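Local coordinates for MsStt7d protein (Micromonas, PDB 4IX3) that probably acts as an ATP-dependent protein kinase, of which this chain is the catalytic domain with its magnesium-binding active site, at residues K50-K53 against A58-E61; P213-A218 against A269-F274; R273-Y278 against R317-E322. All coordinates share one frame; numbering follows the deposited sequence.

The three contacts follow one another along the kinase domain, contact 1 in the N-terminal lobe and contacts 2 and 3 in the C-terminal lobe. Contact 1 joins strand 45-52 of the antiparallel sheet to the start of helix 59-76. It lies well apart from the others, its centre about 28 Å from that of contact 2 and about 34 Å from that of contact 3. The latter two have centres only about 9 Å apart and share Arg273 and Phe274 on helix 268-280. That helix therefore meets the loop 213-218 through one turn and the end of helix 302-318 through the next, while the ATP-side elements are tied together separately.

Contact 1: K50-K53 against A58-E61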
ATOM      1  N   LYS B  50       4.351   5.315 -13.201  1.00  9.26           N
ATOM      2  CA  LYS B  50       4.377   4.805 -11.815  1.00  9.44           C
ATOM      3  C   LYS B  50       5.687   5.157 -11.158  1.00  8.92           C
ATOM      4  O   LYS B  50       6.752   4.952 -11.762  1.00 10.13           O
ATOM      5  CB  LYS B  50       4.248   3.262 -11.789  1.00 10.19           C
ATOM      6  CG  LYS B  50       4.131   2.695 -10.363  1.00 10.91           C
ATOM      7  CD  LYS B  50       3.810   1.193 -10.380  1.00 10.25           C
ATOM      8  CE  LYS B  50       3.666   0.690  -8.972  1.00 11.58           C
ATOM      9  NZ  LYS B  50       3.365  -0.799  -8.975  1.00 12.86           N
ATOM     10  N   ASN B  51       5.610   5.584  -9.886  1.00  9.50           N
ATOM     11  CA  ASN B  51       6.828   5.697  -9.083  1.00  9.46           C
ATOM     12  C   ASN B  51       6.636   4.934  -7.760  1.00  8.94           C
ATOM     13  O   ASN B  51       5.555   4.365  -7.522  1.00 10.95           O
ATOM     14  CB  ASN B  51       7.244   7.158  -8.849  1.00 10.62           C
ATOM     15  CG  ASN B  51       6.324   7.893  -7.878  1.00 12.69           C
ATOM     16  OD1 ASN B  51       5.207   7.428  -7.564  1.00 14.41           O
ATOM     17  ND2 ASN B  51       6.786   9.065  -7.408  1.00 13.74           N
ATOM     18  N   ALA B  52       7.686   4.841  -6.955  1.00  9.67           N
ATOM     19  CA  ALA B  52       7.616   4.158  -5.657  1.00  9.53           C
ATOM     20  C   ALA B  52       6.964   5.089  -4.632  1.00 10.15           C
ATOM     21  O   ALA B  52       7.111   6.320  -4.692  1.00 13.16           O
ATOM     22  CB  ALA B  52       9.018   3.752  -5.208  1.00 12.18           C
ATOM     23  N   LYS B  53       6.273   4.511  -3.650  1.00 10.98           N
ATOM     24  CA  LYS B  53       5.843   5.264  -2.448  1.00 11.60           C
ATOM     25  C   LYS B  53       7.060   5.504  -1.569  1.00  9.93           C
ATOM     26  O   LYS B  53       7.786   4.551  -1.252  1.00 11.71           O
ATOM     27  CB  LYS B  53       4.779   4.448  -1.686  1.00 12.16           C
ATOM     28  CG  LYS B  53       3.443   4.489  -2.444  1.00 14.04           C
ATOM     29  CD  LYS B  53       2.382   3.648  -1.728  1.00 16.53           C
ATOM     30  CE  LYS B  53       1.815   4.339  -0.512  1.00 27.05           C
ATOM     31  NZ  LYS B  53       0.648   3.499  -0.128  1.00 29.16           N
ATOM     32  N   ALA B  58      11.601  -0.682   1.119  1.00 16.54           N
ATOM     33  CA  ALA B  58      11.927  -1.507  -0.109  1.00 24.15           C
ATOM     34  C   ALA B  58      11.025  -1.299  -1.351  1.00 21.74           C
ATOM     35  O   ALA B  58      11.064  -2.103  -2.289  1.00 26.66           O
ATOM     36  CB  ALA B  58      11.943  -3.011   0.197  1.00 28.03           C
ATOM     37  N   ALA B  59      10.102  -0.347  -1.292  1.00 24.69           N
ATOM     38  CA  ALA B  59       9.378   0.065  -2.493  1.00 17.51           C
ATOM     39  C   ALA B  59      10.313   0.295  -3.679  1.00 14.59           C
ATOM     40  O   ALA B  59       9.959  -0.097  -4.798  1.00 13.01           O
ATOM     41  CB  ALA B  59       8.572   1.318  -2.237  1.00 15.94           C
ATOM     42  N   GLU B  60      11.508   0.860  -3.504  1.00 18.59           N
ATOM     43  CA  GLU B  60      12.364   0.992  -4.680  1.00 20.99           C
ATOM     44  C   GLU B  60      12.769  -0.366  -5.216  1.00 16.44           C
ATOM     45  O   GLU B  60      12.783  -0.558  -6.407  1.00 16.02           O
ATOM     46  CB  GLU B  60      13.557   1.967  -4.570  1.00 29.59           C
ATOM     47  CG  GLU B  60      14.882   1.429  -4.137  1.00 28.15           C
ATOM     48  CD  GLU B  60      15.818   2.569  -3.756  1.00 31.77           C
ATOM     49  OE1 GLU B  60      16.398   3.153  -4.702  1.00 30.70           O
ATOM     50  OE2 GLU B  60      15.884   2.959  -2.562  1.00 34.55           O
ATOM     51  N   GLU B  61      13.042  -1.324  -4.347  1.00 17.85           N
ATOM     52  CA  GLU B  61      13.452  -2.644  -4.841  1.00 16.92           C
ATOM     53  C   GLU B  61      12.266  -3.327  -5.522  1.00 14.80           C
ATOM     54  O   GLU B  61      12.414  -4.002  -6.553  1.00 14.60           O
ATOM     55  CB  GLU B  61      14.044  -3.476  -3.711  1.00 20.48           C
ATOM     56  CG  GLU B  61      15.404  -2.948  -3.221  1.00 29.77           C
ATOM     57  CD  GLU B  61      15.391  -1.644  -2.384  1.00 43.80           C
ATOM     58  OE1 GLU B  61      14.371  -1.229  -1.767  1.00 51.31           O
ATOM     59  OE2 GLU B  61      16.473  -1.016  -2.268  1.00 53.43           O
TER
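Strand 45-52 and the first turn of helix 59-76 come closest at Ala52 and Ala59, whose CA atoms lie 5.5 Å apart, close enough for their methyl groups to touch; no other pair of side chains meets across the segments. Both CA-CB bonds point toward the opposite segment, and Ala52 CB rests 3.9 Å from Ala59 CB. Backbone atoms lie close as well. Lys53 O faces Ala59 CB at 3.5 Å, while Ala52 CB has Ala59 O at 4.0 Å and Glu60 N at 4.2 Å, at the opening of the helix. No hydrogen bond spans the segments, and the 113 Å² buried between them comes mostly from the two alanines. Ala58 occupies the N-cap position; its positive phi (65°) lies outside the right-handed helical region that Ala59 then enters.

The charged chains leave this junction. The carboxylate end of Glu60 leads away from the strand, and its side chain lies about 5 Å from a bound magnesium ion. Lys53 likewise turns its end away, and its NZ bonds to the backbone O of Ser30 in the second subunit. Lys50, an ADP-binding residue in another structure of this protein, takes no part in the methyl contact: extended through all four torsions (chi1 -174°), it carries NZ to a salt bridge with Glu66 further along the helix. A strand lysine paired with a glutamate of the following helix is the familiar signature of the protein kinase N-lobe, in which strand β3 leads into helix αC and the pair marks an αC-in arrangement.

Contact 2: P213-A218 against A269-F274; sequences PRYAKA and AGLERF
Leu271 directs its CD2 methyl over the bend of the loop at Arg214 and Tyr215, crossing the tyrosine side chain at about a right angle. The methyl lies 3.9 Å from Tyr215 CE1, obliquely to the ring, and 3.7 Å from Arg214 O, so a single branch makes both approaches. With CG anti to the backbone N (chi1 179°), Leu271 reaches straight from helix 268-280 toward the loop. Tyr215 has its CG beside the backbone N instead (chi1 -63°), which brings the ring nearer the helix than its CA-CB bond alone would.

The other side of this arrangement lies within the loop. Tyr215 CE2 stands 3.7 Å above the plane of the Arg214 guanidinium, offset toward the rim, so the ring meets the leucine methyl through CE1 and the guanidinium through CE2. Arg214 is fixed by salt bridges to Asp212 and to Asp268, and since Asp268 opens helix 268-280, the second of these is a charged tie running alongside the apolar one. Tyr215 OH is hydrogen-bonded to Gln259 of helix 246-261. The ring also touches Lys170 and Pro171, and its side chain lies about 6 Å from that of Asp168, which with Asp188 binds a magnesium ion.

No hydrogen bond crosses between the segments, and only 89 Å² is buried. The direct join is therefore one of dispersion, modest in size, while the polar ends of Arg214 and Tyr215 are held by partners beyond it; the ion pair of Arg214 with Asp268, just outside the two segments, probably contributes more to holding the loop at the helix than the small apolar touch.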
ATOM      1  N   PRO B 213      -6.945 -10.797  -1.266  1.00 14.50           N
ATOM      2  CA  PRO B 213      -7.678 -11.917  -0.687  1.00 15.81           C
ATOM      3  C   PRO B 213      -8.934 -12.285  -1.467  1.00 15.27           C
ATOM      4  O   PRO B 213      -9.420 -13.420  -1.395  1.00 16.33           O
ATOM      5  CB  PRO B 213      -7.995 -11.459   0.734  1.00 19.52           C
ATOM      6  CG  PRO B 213      -7.808  -9.990   0.716  1.00 19.09           C
ATOM      7  CD  PRO B 213      -6.848  -9.625  -0.372  1.00 14.68           C
ATOM      8  N   ARG B 214      -9.483 -11.350  -2.228  1.00 13.94           N
ATOM      9  CA  ARG B 214     -10.690 -11.637  -2.984  1.00 14.11           C
ATOM     10  C   ARG B 214     -10.431 -12.613  -4.142  1.00 15.15           C
ATOM     11  O   ARG B 214     -11.383 -13.281  -4.593  1.00 14.60           O
ATOM     12  CB  ARG B 214     -11.255 -10.338  -3.552  1.00 13.52           C
ATOM     13  CG  ARG B 214     -11.659  -9.311  -2.489  1.00 14.66           C
ATOM     14  CD  ARG B 214     -12.090  -8.005  -3.112  1.00 15.64           C
ATOM     15  NE  ARG B 214     -10.914  -7.418  -3.761  1.00 14.66           N
ATOM     16  CZ  ARG B 214     -10.954  -6.380  -4.582  1.00 14.74           C
ATOM     17  NH1 ARG B 214     -12.101  -5.771  -4.821  1.00 17.83           N
ATOM     18  NH2 ARG B 214      -9.821  -5.992  -5.193  1.00 16.62           N
ATOM     19  N   TYR B 215      -9.190 -12.658  -4.622  1.00 12.87           N
ATOM     20  CA  TYR B 215      -8.812 -13.384  -5.831  1.00 11.53           C
ATOM     21  C   TYR B 215      -7.743 -14.410  -5.560  1.00 13.16           C
ATOM     22  O   TYR B 215      -7.150 -14.952  -6.486  1.00 14.29           O
ATOM     23  CB  TYR B 215      -8.367 -12.404  -6.916  1.00 11.31           C
ATOM     24  CG  TYR B 215      -9.509 -11.479  -7.315  1.00  9.76           C
ATOM     25  CD1 TYR B 215     -10.491 -11.933  -8.227  1.00 11.03           C
ATOM     26  CD2 TYR B 215      -9.690 -10.209  -6.736  1.00 11.48           C
ATOM     27  CE1 TYR B 215     -11.552 -11.139  -8.569  1.00 11.55           C
ATOM     28  CE2 TYR B 215     -10.762  -9.421  -7.062  1.00 10.35           C
ATOM     29  CZ  TYR B 215     -11.708  -9.877  -8.000  1.00 10.69           C
ATOM     30  OH  TYR B 215     -12.795  -9.095  -8.291  1.00 12.38           O
ATOM     31  N   ALA B 216      -7.578 -14.785  -4.289  1.00 16.72           N
ATOM     32  CA  ALA B 216      -6.626 -15.826  -3.910  1.00 18.38           C
ATOM     33  C   ALA B 216      -7.335 -16.736  -2.903  1.00 19.41           C
ATOM     34  O   ALA B 216      -8.039 -16.257  -1.995  1.00 19.52           O
ATOM     35  CB  ALA B 216      -5.383 -15.186  -3.264  1.00 18.77           C
ATOM     36  N   LYS B 217      -7.255 -18.046  -3.148  1.00 18.35           N
ATOM     37  CA  LYS B 217      -7.775 -19.048  -2.211  1.00 20.57           C
ATOM     38  C   LYS B 217      -7.209 -18.764  -0.814  1.00 18.64           C
ATOM     39  O   LYS B 217      -6.011 -18.476  -0.669  1.00 19.77           O
ATOM     40  CB  LYS B 217      -7.411 -20.461  -2.711  1.00 19.84           C
ATOM     41  CG  LYS B 217      -7.878 -21.609  -1.824  1.00 22.71           C
ATOM     42  CD  LYS B 217      -7.791 -22.956  -2.535  1.00 25.12           C
ATOM     43  CE  LYS B 217      -8.260 -24.060  -1.609  1.00 24.82           C
ATOM     44  NZ  LYS B 217      -7.046 -24.559  -0.896  1.00 30.81           N
ATOM     45  N   ALA B 218      -8.054 -18.825   0.216  1.00 21.16           N
ATOM     46  CA  ALA B 218      -7.684 -18.253   1.509  1.00 19.72           C
ATOM     47  C   ALA B 218      -6.449 -18.922   2.113  1.00 23.57           C
ATOM     48  O   ALA B 218      -5.687 -18.298   2.850  1.00 25.60           O
ATOM     49  CB  ALA B 218      -8.844 -18.294   2.483  1.00 23.98           C
ATOM     50  N   ALA B 269     -19.067  -8.384  -2.412  1.00 19.05           N
ATOM     51  CA  ALA B 269     -19.867  -9.175  -1.502  1.00 18.82           C
ATOM     52  C   ALA B 269     -20.444 -10.419  -2.179  1.00 17.54           C
ATOM     53  O   ALA B 269     -20.490 -11.493  -1.560  1.00 20.01           O
ATOM     54  CB  ALA B 269     -20.989  -8.326  -0.905  1.00 22.98           C
ATOM     55  N   GLY B 270     -20.841 -10.311  -3.447  1.00 19.71           N
ATOM     56  CA  GLY B 270     -21.418 -11.459  -4.167  1.00 19.69           C
ATOM     57  C   GLY B 270     -20.363 -12.544  -4.367  1.00 16.81           C
ATOM     58  O   GLY B 270     -20.568 -13.714  -4.074  1.00 19.25           O
ATOM     59  N   LEU B 271     -19.174 -12.162  -4.859  1.00 17.63           N
ATOM     60  CA  LEU B 271     -18.122 -13.170  -5.045  1.00 15.27           C
ATOM     61  C   LEU B 271     -17.712 -13.772  -3.716  1.00 16.60           C
ATOM     62  O   LEU B 271     -17.493 -14.983  -3.610  1.00 18.29           O
ATOM     63  CB  LEU B 271     -16.912 -12.520  -5.751  1.00 16.48           C
ATOM     64  CG  LEU B 271     -15.723 -13.447  -5.996  1.00 15.35           C
ATOM     65  CD1 LEU B 271     -16.130 -14.551  -6.937  1.00 17.77           C
ATOM     66  CD2 LEU B 271     -14.528 -12.659  -6.530  1.00 16.77           C
ATOM     67  N   GLU B 272     -17.602 -12.909  -2.690  1.00 16.89           N
ATOM     68  CA  GLU B 272     -17.248 -13.407  -1.347  1.00 18.91           C
ATOM     69  C   GLU B 272     -18.267 -14.437  -0.834  1.00 19.43           C
ATOM     70  O   GLU B 272     -17.871 -15.495  -0.335  1.00 20.24           O
ATOM     71  CB  GLU B 272     -17.125 -12.248  -0.346  1.00 19.63           C
ATOM     72  CG  GLU B 272     -16.698 -12.678   1.054  1.00 27.14           C
ATOM     73  CD  GLU B 272     -16.513 -11.517   2.019  1.00 43.92           C
ATOM     74  OE1 GLU B 272     -17.019 -10.410   1.733  1.00 55.15           O
ATOM     75  OE2 GLU B 272     -15.894 -11.741   3.087  1.00 52.62           O
ATOM     76  N   ARG B 273     -19.559 -14.170  -1.021  1.00 19.55           N
ATOM     77  CA  ARG B 273     -20.601 -15.112  -0.566  1.00 20.61           C
ATOM     78  C   ARG B 273     -20.452 -16.427  -1.337  1.00 20.45           C
ATOM     79  O   ARG B 273     -20.507 -17.529  -0.766  1.00 21.38           O
ATOM     80  CB  ARG B 273     -22.005 -14.567  -0.821  1.00 21.64           C
ATOM     81  CG  ARG B 273     -23.083 -15.573  -0.411  1.00 26.77           C
ATOM     82  CD  ARG B 273     -24.347 -14.872  -0.004  1.00 33.72           C
ATOM     83  NE  ARG B 273     -25.132 -14.452  -1.153  1.00 38.86           N
ATOM     84  CZ  ARG B 273     -26.208 -15.082  -1.618  1.00 36.57           C
ATOM     85  NH1 ARG B 273     -26.579 -16.265  -1.146  1.00 43.88           N
ATOM     86  NH2 ARG B 273     -26.895 -14.515  -2.597  1.00 32.80           N
ATOM     87  N   PHE B 274     -20.323 -16.343  -2.667  1.00 19.17           N
ATOM     88  CA  PHE B 274     -20.155 -17.546  -3.464  1.00 17.71           C
ATOM     89  C   PHE B 274     -18.957 -18.357  -3.007  1.00 15.69           C
ATOM     90  O   PHE B 274     -19.062 -19.572  -2.812  1.00 19.41           O
ATOM     91  CB  PHE B 274     -20.027 -17.242  -4.962  1.00 16.75           C
ATOM     92  CG  PHE B 274     -19.705 -18.460  -5.792  1.00 16.60           C
ATOM     93  CD1 PHE B 274     -18.388 -18.883  -5.941  1.00 17.09           C
ATOM     94  CD2 PHE B 274     -20.716 -19.286  -6.240  1.00 22.47           C
ATOM     95  CE1 PHE B 274     -18.066 -20.011  -6.666  1.00 17.28           C
ATOM     96  CE2 PHE B 274     -20.395 -20.431  -6.962  1.00 20.71           C
ATOM     97  CZ  PHE B 274     -19.089 -20.839  -7.103  1.00 20.42           C
TER

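Contact 3: R273-Y278 against R317-E322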
ATOM      1  N   ARG B 273     -19.559 -14.170  -1.021  1.00 19.55           N
ATOM      2  CA  ARG B 273     -20.601 -15.112  -0.566  1.00 20.61           C
ATOM      3  C   ARG B 273     -20.452 -16.427  -1.337  1.00 20.45           C
ATOM      4  O   ARG B 273     -20.507 -17.529  -0.766  1.00 21.38           O
ATOM      5  CB  ARG B 273     -22.005 -14.567  -0.821  1.00 21.64           C
ATOM      6  CG  ARG B 273     -23.083 -15.573  -0.411  1.00 26.77           C
ATOM      7  CD  ARG B 273     -24.347 -14.872  -0.004  1.00 33.72           C
ATOM      8  NE  ARG B 273     -25.132 -14.452  -1.153  1.00 38.86           N
ATOM      9  CZ  ARG B 273     -26.208 -15.082  -1.618  1.00 36.57           C
ATOM     10  NH1 ARG B 273     -26.579 -16.265  -1.146  1.00 43.88           N
ATOM     11  NH2 ARG B 273     -26.895 -14.515  -2.597  1.00 32.80           N
ATOM     12  N   PHE B 274     -20.323 -16.343  -2.667  1.00 19.17           N
ATOM     13  CA  PHE B 274     -20.155 -17.546  -3.464  1.00 17.71           C
ATOM     14  C   PHE B 274     -18.957 -18.357  -3.007  1.00 15.69           C
ATOM     15  O   PHE B 274     -19.062 -19.572  -2.812  1.00 19.41           O
ATOM     16  CB  PHE B 274     -20.027 -17.242  -4.962  1.00 16.75           C
ATOM     17  CG  PHE B 274     -19.705 -18.460  -5.792  1.00 16.60           C
ATOM     18  CD1 PHE B 274     -18.388 -18.883  -5.941  1.00 17.09           C
ATOM     19  CD2 PHE B 274     -20.716 -19.286  -6.240  1.00 22.47           C
ATOM     20  CE1 PHE B 274     -18.066 -20.011  -6.666  1.00 17.28           C
ATOM     21  CE2 PHE B 274     -20.395 -20.431  -6.962  1.00 20.71           C
ATOM     22  CZ  PHE B 274     -19.089 -20.839  -7.103  1.00 20.42           C
ATOM     23  N   LEU B 275     -17.803 -17.717  -2.829  1.00 18.40           N
ATOM     24  CA  LEU B 275     -16.593 -18.486  -2.510  1.00 16.30           C
ATOM     25  C   LEU B 275     -16.676 -19.132  -1.125  1.00 17.32           C
ATOM     26  O   LEU B 275     -16.112 -20.211  -0.920  1.00 19.85           O
ATOM     27  CB  LEU B 275     -15.330 -17.620  -2.624  1.00 19.07           C
ATOM     28  CG  LEU B 275     -14.978 -17.294  -4.082  1.00 15.87           C
ATOM     29  CD1 LEU B 275     -13.823 -16.305  -4.089  1.00 19.84           C
ATOM     30  CD2 LEU B 275     -14.627 -18.535  -4.895  1.00 21.92           C
ATOM     31  N   ALA B 276     -17.360 -18.498  -0.174  1.00 19.58           N
ATOM     32  CA  ALA B 276     -17.541 -19.081   1.151  1.00 20.56           C
ATOM     33  C   ALA B 276     -18.378 -20.346   1.030  1.00 21.27           C
ATOM     34  O   ALA B 276     -18.092 -21.358   1.681  1.00 22.14           O
ATOM     35  CB  ALA B 276     -18.231 -18.069   2.038  1.00 22.06           C
ATOM     36  N   ASP B 277     -19.437 -20.283   0.217  1.00 20.60           N
ATOM     37  CA  ASP B 277     -20.299 -21.461   0.037  1.00 21.87           C
ATOM     38  C   ASP B 277     -19.535 -22.552  -0.710  1.00 22.89           C
ATOM     39  O   ASP B 277     -19.668 -23.724  -0.389  1.00 23.31           O
ATOM     40  CB  ASP B 277     -21.557 -21.087  -0.750  1.00 22.98           C
ATOM     41  CG  ASP B 277     -22.664 -20.531   0.142  1.00 28.55           C
ATOM     42  OD1 ASP B 277     -22.678 -20.821   1.361  1.00 34.38           O
ATOM     43  OD2 ASP B 277     -23.523 -19.792  -0.382  1.00 29.90           O
ATOM     44  N   TYR B 278     -18.708 -22.147  -1.678  1.00 22.28           N
ATOM     45  CA  TYR B 278     -17.895 -23.073  -2.470  1.00 21.36           C
ATOM     46  C   TYR B 278     -16.912 -23.851  -1.588  1.00 22.43           C
ATOM     47  O   TYR B 278     -16.840 -25.095  -1.604  1.00 22.82           O
ATOM     48  CB  TYR B 278     -17.175 -22.285  -3.579  1.00 19.97           C
ATOM     49  CG  TYR B 278     -16.318 -23.134  -4.502  1.00 16.06           C
ATOM     50  CD1 TYR B 278     -16.859 -24.171  -5.271  1.00 18.86           C
ATOM     51  CD2 TYR B 278     -14.975 -22.820  -4.688  1.00 16.73           C
ATOM     52  CE1 TYR B 278     -16.052 -24.898  -6.144  1.00 19.88           C
ATOM     53  CE2 TYR B 278     -14.162 -23.535  -5.549  1.00 17.52           C
ATOM     54  CZ  TYR B 278     -14.716 -24.551  -6.296  1.00 17.16           C
ATOM     55  OH  TYR B 278     -13.937 -25.303  -7.169  1.00 19.17           O
ATOM     56  N   ARG B 317     -12.492 -26.695 -13.058  1.00 12.40           N
ATOM     57  CA  ARG B 317     -11.103 -26.970 -13.458  1.00 13.59           C
ATOM     58  C   ARG B 317     -10.122 -25.900 -12.976  1.00 12.38           C
ATOM     59  O   ARG B 317      -9.054 -26.222 -12.471  1.00 13.04           O
ATOM     60  CB  ARG B 317     -10.973 -27.027 -15.003  1.00 13.59           C
ATOM     61  CG  ARG B 317     -11.778 -28.124 -15.714  1.00 16.49           C
ATOM     62  CD  ARG B 317     -11.205 -29.423 -15.256  1.00 15.81           C
ATOM     63  NE  ARG B 317      -9.782 -29.546 -15.649  1.00 16.50           N
ATOM     64  CZ  ARG B 317      -8.781 -29.761 -14.795  1.00 17.98           C
ATOM     65  NH1 ARG B 317      -9.008 -29.965 -13.497  1.00 16.68           N
ATOM     66  NH2 ARG B 317      -7.533 -29.823 -15.246  1.00 19.21           N
ATOM     67  N   LEU B 318     -10.511 -24.642 -13.126  1.00 11.66           N
ATOM     68  CA  LEU B 318      -9.640 -23.545 -12.722  1.00 11.22           C
ATOM     69  C   LEU B 318      -9.582 -23.373 -11.203  1.00 12.48           C
ATOM     70  O   LEU B 318      -8.688 -22.674 -10.706  1.00 13.01           O
ATOM     71  CB  LEU B 318     -10.177 -22.239 -13.344  1.00 12.06           C
ATOM     72  CG  LEU B 318      -9.950 -22.097 -14.880  1.00 11.54           C
ATOM     73  CD1 LEU B 318     -10.706 -20.919 -15.424  1.00 12.93           C
ATOM     74  CD2 LEU B 318      -8.442 -21.946 -15.187  1.00 13.96           C
ATOM     75  N   MET B 319     -10.550 -23.938 -10.481  1.00 12.27           N
ATOM     76  CA  MET B 319     -10.713 -23.681  -9.045  1.00 12.09           C
ATOM     77  C   MET B 319     -10.686 -24.965  -8.219  1.00 13.15           C
ATOM     78  O   MET B 319     -11.256 -25.016  -7.106  1.00 15.57           O
ATOM     79  CB  MET B 319     -11.946 -22.816  -8.808  1.00 12.26           C
ATOM     80  CG  MET B 319     -11.895 -21.509  -9.613  1.00 13.88           C
ATOM     81  SD  MET B 319     -13.223 -20.363  -9.281  1.00 14.38           S
ATOM     82  CE  MET B 319     -12.635 -19.707  -7.714  1.00 18.35           C
ATOM     83  N   GLU B 320      -9.995 -25.986  -8.716  1.00 12.47           N
ATOM     84  CA  GLU B 320      -9.848 -27.181  -7.876  1.00 13.96           C
ATOM     85  C   GLU B 320      -9.119 -26.797  -6.579  1.00 14.89           C
ATOM     86  O   GLU B 320      -8.163 -25.996  -6.603  1.00 16.08           O
ATOM     87  CB  GLU B 320      -9.047 -28.272  -8.597  1.00 14.75           C
ATOM     88  CG  GLU B 320      -9.809 -29.061  -9.635  1.00 17.70           C
ATOM     89  CD  GLU B 320     -10.834 -29.978  -8.969  1.00 20.00           C
ATOM     90  OE1 GLU B 320     -10.760 -30.272  -7.743  1.00 20.71           O
ATOM     91  OE2 GLU B 320     -11.633 -30.558  -9.718  1.00 24.66           O
ATOM     92  N   ALA B 321      -9.480 -27.430  -5.472  1.00 15.20           N
ATOM     93  CA  ALA B 321      -8.865 -27.123  -4.190  1.00 19.25           C
ATOM     94  C   ALA B 321      -7.368 -27.406  -4.202  1.00 16.93           C
ATOM     95  O   ALA B 321      -6.562 -26.619  -3.679  1.00 20.25           O
ATOM     96  CB  ALA B 321      -9.559 -27.924  -3.098  1.00 22.17           C
ATOM     97  N   GLU B 322      -6.972 -28.509  -4.841  1.00 17.39           N
ATOM     98  CA  GLU B 322      -5.585 -28.944  -4.913  1.00 18.33           C
ATOM     99  C   GLU B 322      -4.920 -28.448  -6.173  1.00 17.36           C
ATOM    100  O   GLU B 322      -5.444 -28.671  -7.258  1.00 15.97           O
ATOM    101  CB  GLU B 322      -5.511 -30.472  -4.847  1.00 21.82           C
ATOM    102  CG  GLU B 322      -6.027 -31.035  -3.546  1.00 25.26           C
ATOM    103  CD  GLU B 322      -5.128 -30.688  -2.385  1.00 31.37           C
ATOM    104  OE1 GLU B 322      -3.907 -30.531  -2.632  1.00 34.22           O
ATOM    105  OE2 GLU B 322      -5.643 -30.631  -1.238  1.00 44.79           O
TER
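With CG anti to the backbone N (chi1 -179°), Tyr278 extends its ring from helix 268-280 to the backbone of Met319. Met319 bends at its thioether (chi3 77°), which swings the terminal methyl back to Leu275, where Met319 CE lies 3.6 Å from Leu275 CD2 and the two chains cross at about a right angle.

The polar element is the phenol. Tyr278 OH lies 2.7 Å from Met319 O, and this oxygen sits at the edge of the ring, in its plane. The C=O to OH angle at Met319 O is about 116°, so the hydroxyl comes in well to the side of the carbonyl bond. Tyr278 OH is also paired with Gln316 OE1, near the end of helix 302-318, so two acceptors gather at a single hydroxyl. Beside the polar pair, Tyr278 CE2 lies 4.0 Å from Met319 CB and adds an apolar touch. Met319 is the first residue past the helix to leave helical torsions, so the phenol meets the chain just as the helix gives out. Replacing Tyr278 by a phenylalanine would probably leave the Met319 carbonyl and the Gln316 amide oxygen without their shared hydroxyl, while the ring edge could still touch the methionine.

Together these contacts bury 156 Å². Helix 246-261 lies behind them, giving Met319 a bed of Trp251, Cys255 and Leu258. The end of helix 302-318 thus packs against helices 268-280, 246-261 and, through Leu318, 141-161, while Val285 of helix 285-291 touches Tyr278.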